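Local coordinates for pngf-ii (Elizabethkingia meningoseptica, PDB 4R4X), which is a bacterial peptide:N-glycosidase that probably releases N-linked glycans from glycoproteins by hydrolysing the amide linkage between sugar and protein, at residues T3-Y8 with I24-S29; K31-N36 with V50-R55; E59-A64 with K73-T78. All coordinates share one frame; numbering follows the deposited sequence.

Contact 1 of 3, residues T3-Y8 with I24-S29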
# COMPACT_ATOMS: atom_id res chain seq x y z
N THR A 3 15.88 20.68 40.61
CA THR A 3 15.71 20.29 39.22
C THR A 3 16.75 20.94 38.34
O THR A 3 17.03 22.14 38.47
CB THR A 3 14.30 20.66 38.73
OG1 THR A 3 13.36 19.93 39.50
CG2 THR A 3 14.11 20.34 37.26
N TYR A 4 17.31 20.16 37.40
CA TYR A 4 18.29 20.68 36.45
C TYR A 4 17.85 20.45 35.02
O TYR A 4 17.21 19.46 34.71
CB TYR A 4 19.65 20.01 36.64
CG TYR A 4 20.24 20.21 38.00
CD1 TYR A 4 19.95 19.32 39.01
CD2 TYR A 4 21.09 21.27 38.27
CE1 TYR A 4 20.48 19.48 40.28
CE2 TYR A 4 21.63 21.45 39.54
CZ TYR A 4 21.32 20.54 40.53
OH TYR A 4 21.81 20.67 41.81
N GLU A 5 18.26 21.34 34.14
CA GLU A 5 18.01 21.23 32.72
C GLU A 5 19.34 21.13 32.02
O GLU A 5 20.17 22.03 32.16
CB GLU A 5 17.27 22.47 32.24
CG GLU A 5 17.09 22.58 30.74
CD GLU A 5 15.87 23.41 30.39
OE1 GLU A 5 15.15 23.86 31.32
OE2 GLU A 5 15.61 23.62 29.19
N ILE A 6 19.57 20.04 31.30
CA ILE A 6 20.80 19.84 30.56
C ILE A 6 20.54 19.85 29.07
O ILE A 6 19.64 19.14 28.58
CB ILE A 6 21.47 18.50 30.94
CG1 ILE A 6 21.66 18.40 32.46
CG2 ILE A 6 22.80 18.36 30.20
CD1 ILE A 6 20.49 17.79 33.21
N THR A 7 21.31 20.65 28.36
CA THR A 7 21.16 20.84 26.95
C THR A 7 22.35 20.27 26.23
O THR A 7 23.48 20.49 26.66
CB THR A 7 21.05 22.34 26.61
OG1 THR A 7 19.98 22.90 27.39
CG2 THR A 7 20.79 22.52 25.11
N TYR A 8 22.10 19.53 25.16
CA TYR A 8 23.15 18.76 24.50
C TYR A 8 23.38 19.21 23.07
O TYR A 8 22.50 19.80 22.43
CB TYR A 8 22.79 17.27 24.47
CG TYR A 8 22.71 16.62 25.83
CD1 TYR A 8 21.52 16.59 26.53
CD2 TYR A 8 23.82 16.02 26.41
CE1 TYR A 8 21.43 15.98 27.78
CE2 TYR A 8 23.75 15.42 27.66
CZ TYR A 8 22.56 15.39 28.34
OH TYR A 8 22.46 14.80 29.58
N ILE A 24 17.30 17.76 25.15
CA ILE A 24 17.22 18.34 26.49
C ILE A 24 16.79 17.28 27.50
O ILE A 24 15.83 16.55 27.27
CB ILE A 24 16.22 19.52 26.53
CG1 ILE A 24 16.57 20.56 25.46
CG2 ILE A 24 16.17 20.13 27.94
CD1 ILE A 24 15.59 21.72 25.34
N SER A 25 17.48 17.22 28.63
CA SER A 25 17.07 16.39 29.76
C SER A 25 16.70 17.33 30.89
O SER A 25 17.45 18.28 31.19
CB SER A 25 18.19 15.45 30.19
OG SER A 25 17.89 14.70 31.38
N ILE A 26 15.54 17.10 31.51
CA ILE A 26 15.16 17.80 32.72
C ILE A 26 15.01 16.80 33.83
O ILE A 26 14.28 15.81 33.70
CB ILE A 26 13.86 18.59 32.53
CG1 ILE A 26 14.03 19.61 31.41
CG2 ILE A 26 13.48 19.28 33.84
CD1 ILE A 26 12.76 20.34 31.04
N THR A 27 15.71 17.02 34.94
CA THR A 27 15.82 15.97 35.93
C THR A 27 15.94 16.48 37.36
O THR A 27 16.52 17.53 37.60
CB THR A 27 17.03 15.08 35.57
OG1 THR A 27 16.99 13.90 36.37
CG2 THR A 27 18.35 15.81 35.78
N ASN A 28 15.34 15.72 38.27
CA ASN A 28 15.56 15.88 39.70
C ASN A 28 15.61 14.48 40.30
O ASN A 28 15.52 13.49 39.56
CB ASN A 28 14.48 16.79 40.35
CG ASN A 28 13.05 16.32 40.08
OD1 ASN A 28 12.16 17.09 39.73
ND2 ASN A 28 12.82 15.07 40.24
N SER A 29 15.72 14.37 41.62
CA SER A 29 15.88 13.05 42.23
C SER A 29 14.65 12.13 42.11
O SER A 29 14.78 10.94 42.36
CB SER A 29 16.30 13.17 43.70
OG SER A 29 15.29 13.82 44.45
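Tyr4 faces Thr27 and Ile6 faces Ser25 as hydrogen-bonded pairs of two antiparallel strands, and the four backbone bonds between them run close to straight. The bond from Tyr4 N to Thr27 O measures 2.8 Å, and that from Ile6 N to Ser25 O is the same length, with 172° at the hydrogen. The intervening pair, Glu5 with Ile26, is non-hydrogen-bonded; Ile26 CA sends its hydrogen to Tyr4 O at 3.3 Å.

The side chains meet on both faces of this ribbon. With Ile6 and Ser25 lie Tyr4 and Thr27: Ile6 CG1 sits beside its own backbone N (chi1 -54°), and the turn at chi2 (89°) swings CD1 across to the methyl CG2 of Thr27, 3.9 Å away. Tyr8 brings its ring edge to this group, CE1 lying 4.1 Å from Ser25 CB. On the face of Glu5 and Ile26, the extended Glu5 chain passes Ile24, its CG 3.8 Å from Ile24 CG2, and a methyl-to-methyl contact joins Thr3 CG2 to Ile26 CG2 at 3.6 Å.

The polar ends are held from further out. Lys40 forms a salt bridge with Glu5 OE2, while Tyr8 OH and Thr27 OG1 bond to the backbone oxygens of Val135 and Lys122. All ten touching residues are buried, and the pair is flanked along both edges: strand 144-154 runs along the far side of 3-8, strand 31-36 along the far side of 24-27, where Phe35 packs on Ile24 and Ile26, and helix 37-40 covers Ile24.

Contact 2 of 3, residues K31-N36 with V50-R55; sequences KTLLFN and VNEINR. With ZN (zinc ion), chain B.
Glu52 and Leu33 form a non-hydrogen-bonded pair at a zinc site, set on two antiparallel strands of the N-terminal domain, whose sequence places it in the LolA/LolB clan. Glu52 chelates the zinc through both carboxylate oxygens, OE1 at 2.3 Å and OE2 at 2.5 Å, and Asp159 supplies a further oxygen from elsewhere in the chain. Extended beyond CG (chi2 -165°), the Glu52 chain carries its carboxylate clear of the strands to the metal.

Leu33 packs against this ligand: its CD1 lies 3.3 Å from Glu52 OE2, an apolar methyl beside a metal-binding oxygen. The same CD1 presses on Val50 CG1 at 3.3 Å, tighter than usual for two carbons. Val50's other methyl, CG2, meets Phe35 CB at 3.5 Å, near the plane of the ring and at its edge, while one ring face of Phe35 is covered by Leu33 CD2, displaced toward the rim. Lys31, bent at chi2, slants across Asn54, its CE 3.9 Å from Asn54 CG. Lys31 NZ is 5.8 Å from Glu52 OE1, not in contact, though the opposite charges may attract weakly.

On the other face, Ile53 CG2 lies over the guanidinium of Arg55, which Gln130 holds by a hydrogen bond to NH2. Four backbone bonds keep the strands in register, among them Leu34 N to Asn51 O at 2.8 Å, the donor tilted 21° from the carbonyl plane.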
# COMPACT_ATOMS: atom_id res chain seq x y z
N LYS A 31 12.11 12.32 39.23
CA LYS A 31 11.64 12.15 37.85
C LYS A 31 12.65 12.74 36.88
O LYS A 31 13.25 13.77 37.18
CB LYS A 31 10.34 12.93 37.63
CG LYS A 31 9.14 12.50 38.45
CD LYS A 31 8.45 11.32 37.79
CE LYS A 31 7.64 10.52 38.79
NZ LYS A 31 6.75 9.63 38.00
N THR A 32 12.80 12.13 35.70
CA THR A 32 13.49 12.82 34.60
C THR A 32 12.72 12.72 33.29
O THR A 32 12.05 11.72 33.00
CB THR A 32 14.99 12.43 34.41
OG1 THR A 32 15.24 11.75 33.17
CG2 THR A 32 15.50 11.66 35.52
N LEU A 33 12.80 13.81 32.54
CA LEU A 33 12.10 13.98 31.28
C LEU A 33 13.14 14.16 30.19
O LEU A 33 14.08 14.92 30.37
CB LEU A 33 11.17 15.20 31.37
CG LEU A 33 10.59 15.66 30.03
CD1 LEU A 33 9.54 14.67 29.62
CD2 LEU A 33 10.03 17.08 30.13
N LEU A 34 13.01 13.41 29.10
CA LEU A 34 13.92 13.51 27.98
C LEU A 34 13.17 13.89 26.71
O LEU A 34 12.25 13.19 26.26
CB LEU A 34 14.71 12.21 27.80
CG LEU A 34 15.58 12.10 26.54
CD1 LEU A 34 16.67 13.17 26.49
CD2 LEU A 34 16.18 10.70 26.47
N PHE A 35 13.55 15.02 26.15
CA PHE A 35 12.93 15.50 24.94
C PHE A 35 13.92 16.35 24.15
O PHE A 35 15.14 16.05 24.12
CB PHE A 35 11.52 16.13 25.22
CG PHE A 35 11.50 17.40 26.07
CD1 PHE A 35 12.61 17.93 26.71
CD2 PHE A 35 10.28 18.05 26.27
CE1 PHE A 35 12.51 19.09 27.48
CE2 PHE A 35 10.17 19.20 27.04
CZ PHE A 35 11.30 19.73 27.64
N ASN A 36 13.42 17.37 23.47
CA ASN A 36 14.27 18.26 22.71
C ASN A 36 13.65 19.65 22.57
O ASN A 36 12.53 19.90 23.04
CB ASN A 36 14.60 17.64 21.36
CG ASN A 36 13.38 17.47 20.47
OD1 ASN A 36 12.54 18.37 20.34
ND2 ASN A 36 13.30 16.30 19.81
N VAL A 50 8.56 11.42 23.65
CA VAL A 50 9.21 11.88 24.87
C VAL A 50 9.40 10.67 25.79
O VAL A 50 8.62 9.72 25.75
CB VAL A 50 8.28 12.95 25.51
CG1 VAL A 50 8.36 12.99 27.01
CG2 VAL A 50 8.53 14.31 24.88
N ASN A 51 10.43 10.71 26.63
CA ASN A 51 10.65 9.66 27.62
C ASN A 51 10.60 10.26 29.05
O ASN A 51 11.02 11.38 29.27
CB ASN A 51 11.98 9.01 27.28
CG ASN A 51 12.34 7.88 28.21
OD1 ASN A 51 12.05 6.71 27.93
ND2 ASN A 51 13.00 8.21 29.30
N GLU A 52 10.06 9.51 30.00
CA GLU A 52 10.10 9.92 31.40
C GLU A 52 10.44 8.73 32.26
O GLU A 52 9.95 7.62 32.02
CB GLU A 52 8.77 10.51 31.87
CG GLU A 52 8.39 11.80 31.17
CD GLU A 52 7.26 12.56 31.88
OE1 GLU A 52 6.53 11.95 32.68
OE2 GLU A 52 7.11 13.78 31.62
N ILE A 53 11.28 8.96 33.26
CA ILE A 53 11.72 7.92 34.16
C ILE A 53 11.29 8.30 35.55
O ILE A 53 11.56 9.41 35.98
CB ILE A 53 13.25 7.77 34.16
CG1 ILE A 53 13.70 7.39 32.76
CG2 ILE A 53 13.67 6.75 35.21
CD1 ILE A 53 15.18 7.10 32.61
N ASN A 54 10.63 7.37 36.23
CA ASN A 54 10.25 7.50 37.63
C ASN A 54 11.41 6.94 38.43
O ASN A 54 11.71 5.76 38.33
CB ASN A 54 8.97 6.70 37.90
CG ASN A 54 8.54 6.77 39.35
OD1 ASN A 54 9.35 7.06 40.24
ND2 ASN A 54 7.26 6.52 39.60
N ARG A 55 12.10 7.80 39.16
CA ARG A 55 13.35 7.39 39.80
C ARG A 55 13.10 6.56 41.08
O ARG A 55 14.01 5.92 41.57
CB ARG A 55 14.22 8.60 40.11
CG ARG A 55 14.74 9.33 38.88
CD ARG A 55 15.75 8.49 38.08
NE ARG A 55 16.17 9.18 36.87
CZ ARG A 55 16.95 8.63 35.93
NH1 ARG A 55 17.45 7.40 36.07
NH2 ARG A 55 17.31 9.32 34.87
ZN ZN B . 5.98 13.79 33.87

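Contact 3 of 3, residues E59-A64 with K73-T78; sequences EVSQFA and KTSDNT
Ser61 and Ser75 face each other across a beta hairpin, strands 59-65 and 70-76 of the N-terminal domain. Its backbone ladder has four bonds of unequal quality. Gln62 N points almost perfectly at Thr74 O (2.9 Å, 177° at the hydrogen), whereas Asp76 N meets Val60 O at only 139°, a clear bend near the open end of the hairpin.

Side-chain hydrogen bonding adds one link across the strands: Ser61 OG and Ser75 OG lie 3.1 Å apart, and either may donate. Both hydroxyls sit beside their own backbone N, which turns them toward each other over the same face. At the open end, past the last paired residues, Asp76 OD1 accepts from both Thr78 N and Thr78 OG1, the backbone bond closing an Asx turn.

Packing continues along the serine face. Phe63 and Lys73 run side by side, CD2 of the ring 3.7 Å from Lys73 CB, and the lysine then bends at chi3 (-98°) so that CE passes Ser61 OG at 3.7 Å. On the other flank of the serines, Glu59 reaches Ser75 CB with OE2 at 3.3 Å. Beyond the hairpin, Phe63 meets Phe163 edge-to-face, and Thr74 OG1 bonds to the backbone oxygen of Lys171.

A water bridges the strands, donating to Val60 O at 2.9 Å and to Thr74 O at 3.1 Å.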
# COMPACT_ATOMS: atom_id res chain seq x y z
N GLU A 59 10.60 2.91 36.63
CA GLU A 59 9.65 2.73 35.55
C GLU A 59 9.98 3.74 34.45
O GLU A 59 9.95 4.94 34.68
CB GLU A 59 8.21 2.92 36.02
CG GLU A 59 7.20 2.64 34.92
CD GLU A 59 5.82 2.24 35.43
OE1 GLU A 59 5.55 2.42 36.63
OE2 GLU A 59 5.00 1.73 34.62
N VAL A 60 10.33 3.22 33.27
CA VAL A 60 10.61 4.01 32.08
C VAL A 60 9.32 4.08 31.25
O VAL A 60 8.75 3.04 30.85
CB VAL A 60 11.74 3.38 31.27
CG1 VAL A 60 12.08 4.20 30.03
CG2 VAL A 60 12.98 3.20 32.14
N SER A 61 8.86 5.30 30.99
CA SER A 61 7.66 5.51 30.18
C SER A 61 8.02 6.24 28.89
O SER A 61 8.71 7.25 28.91
CB SER A 61 6.62 6.31 30.96
OG SER A 61 6.10 5.54 32.03
N GLN A 62 7.56 5.69 27.78
CA GLN A 62 7.75 6.27 26.49
C GLN A 62 6.39 6.76 26.00
O GLN A 62 5.43 6.00 26.01
CB GLN A 62 8.32 5.22 25.54
CG GLN A 62 8.90 5.80 24.27
CD GLN A 62 10.23 6.51 24.48
OE1 GLN A 62 10.95 6.28 25.45
NE2 GLN A 62 10.56 7.37 23.53
N PHE A 63 6.34 8.00 25.55
CA PHE A 63 5.10 8.63 25.10
C PHE A 63 5.26 9.02 23.65
O PHE A 63 6.26 9.62 23.29
CB PHE A 63 4.85 9.93 25.88
CG PHE A 63 4.72 9.75 27.36
CD1 PHE A 63 5.85 9.76 28.16
CD2 PHE A 63 3.48 9.58 27.95
CE1 PHE A 63 5.72 9.61 29.54
CE2 PHE A 63 3.35 9.42 29.32
CZ PHE A 63 4.48 9.43 30.13
N ALA A 64 4.23 8.76 22.85
CA ALA A 64 4.20 9.15 21.46
C ALA A 64 3.02 10.09 21.22
O ALA A 64 1.88 9.74 21.51
CB ALA A 64 4.10 7.92 20.56
N LYS A 73 1.29 5.62 25.26
CA LYS A 73 2.46 5.39 26.07
C LYS A 73 2.69 3.89 26.23
O LYS A 73 1.77 3.07 26.13
CB LYS A 73 2.34 6.10 27.44
CG LYS A 73 1.68 5.29 28.54
CD LYS A 73 1.53 6.04 29.85
CE LYS A 73 2.63 5.69 30.83
NZ LYS A 73 2.46 6.39 32.15
N THR A 74 3.94 3.55 26.47
CA THR A 74 4.28 2.20 26.82
C THR A 74 5.25 2.31 27.99
O THR A 74 6.07 3.25 28.03
CB THR A 74 4.82 1.44 25.57
OG1 THR A 74 4.56 0.05 25.69
CG2 THR A 74 6.28 1.67 25.37
N SER A 75 5.15 1.38 28.93
CA SER A 75 5.93 1.43 30.17
C SER A 75 6.67 0.11 30.45
O SER A 75 6.21 -0.95 30.03
CB SER A 75 5.01 1.75 31.33
OG SER A 75 4.51 3.07 31.17
N ASP A 76 7.79 0.19 31.16
CA ASP A 76 8.66 -0.97 31.39
C ASP A 76 9.61 -0.63 32.54
O ASP A 76 10.32 0.38 32.47
CB ASP A 76 9.46 -1.30 30.13
CG ASP A 76 10.22 -2.64 30.21
OD1 ASP A 76 10.42 -3.18 31.33
OD2 ASP A 76 10.64 -3.15 29.14
N ASN A 77 9.60 -1.45 33.59
CA ASN A 77 10.48 -1.20 34.73
C ASN A 77 11.72 -2.11 34.77
O ASN A 77 12.40 -2.18 35.80
CB ASN A 77 9.69 -1.28 36.02
CG ASN A 77 9.30 -2.69 36.39
OD1 ASN A 77 9.45 -3.62 35.60
ND2 ASN A 77 8.81 -2.86 37.60
N THR A 78 12.01 -2.77 33.66
CA THR A 78 13.17 -3.64 33.55
C THR A 78 14.26 -3.11 32.63
O THR A 78 15.32 -3.72 32.52
CB THR A 78 12.78 -5.04 33.02
OG1 THR A 78 12.41 -4.97 31.63
CG2 THR A 78 11.64 -5.63 33.83
O HOH W 1 8.97 2.16 28.13

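From the N terminus, the chain passes through the three contacts in series, with no nesting and no crossing. Contact 1 closes the loop 9-23, which carries the short strand 15-16; contact 2 closes 37-49, with helix 37-40 inside it; contact 3 closes the hairpin whose connection is 66-69. Backbone bonds join neighbours: Ile26 O to Leu33 N links contacts 1 and 2, Glu52 O to Ser61 N links contacts 2 and 3. This gives six strands in an antiparallel run within the N-terminal domain, in chain order apart from strand 15-16, flanked by strand 144-154 beside 3-8 and strand 167-170 beside 70-76. Contacts 1 and 3 lie about 11 Å apart at their nearest atoms.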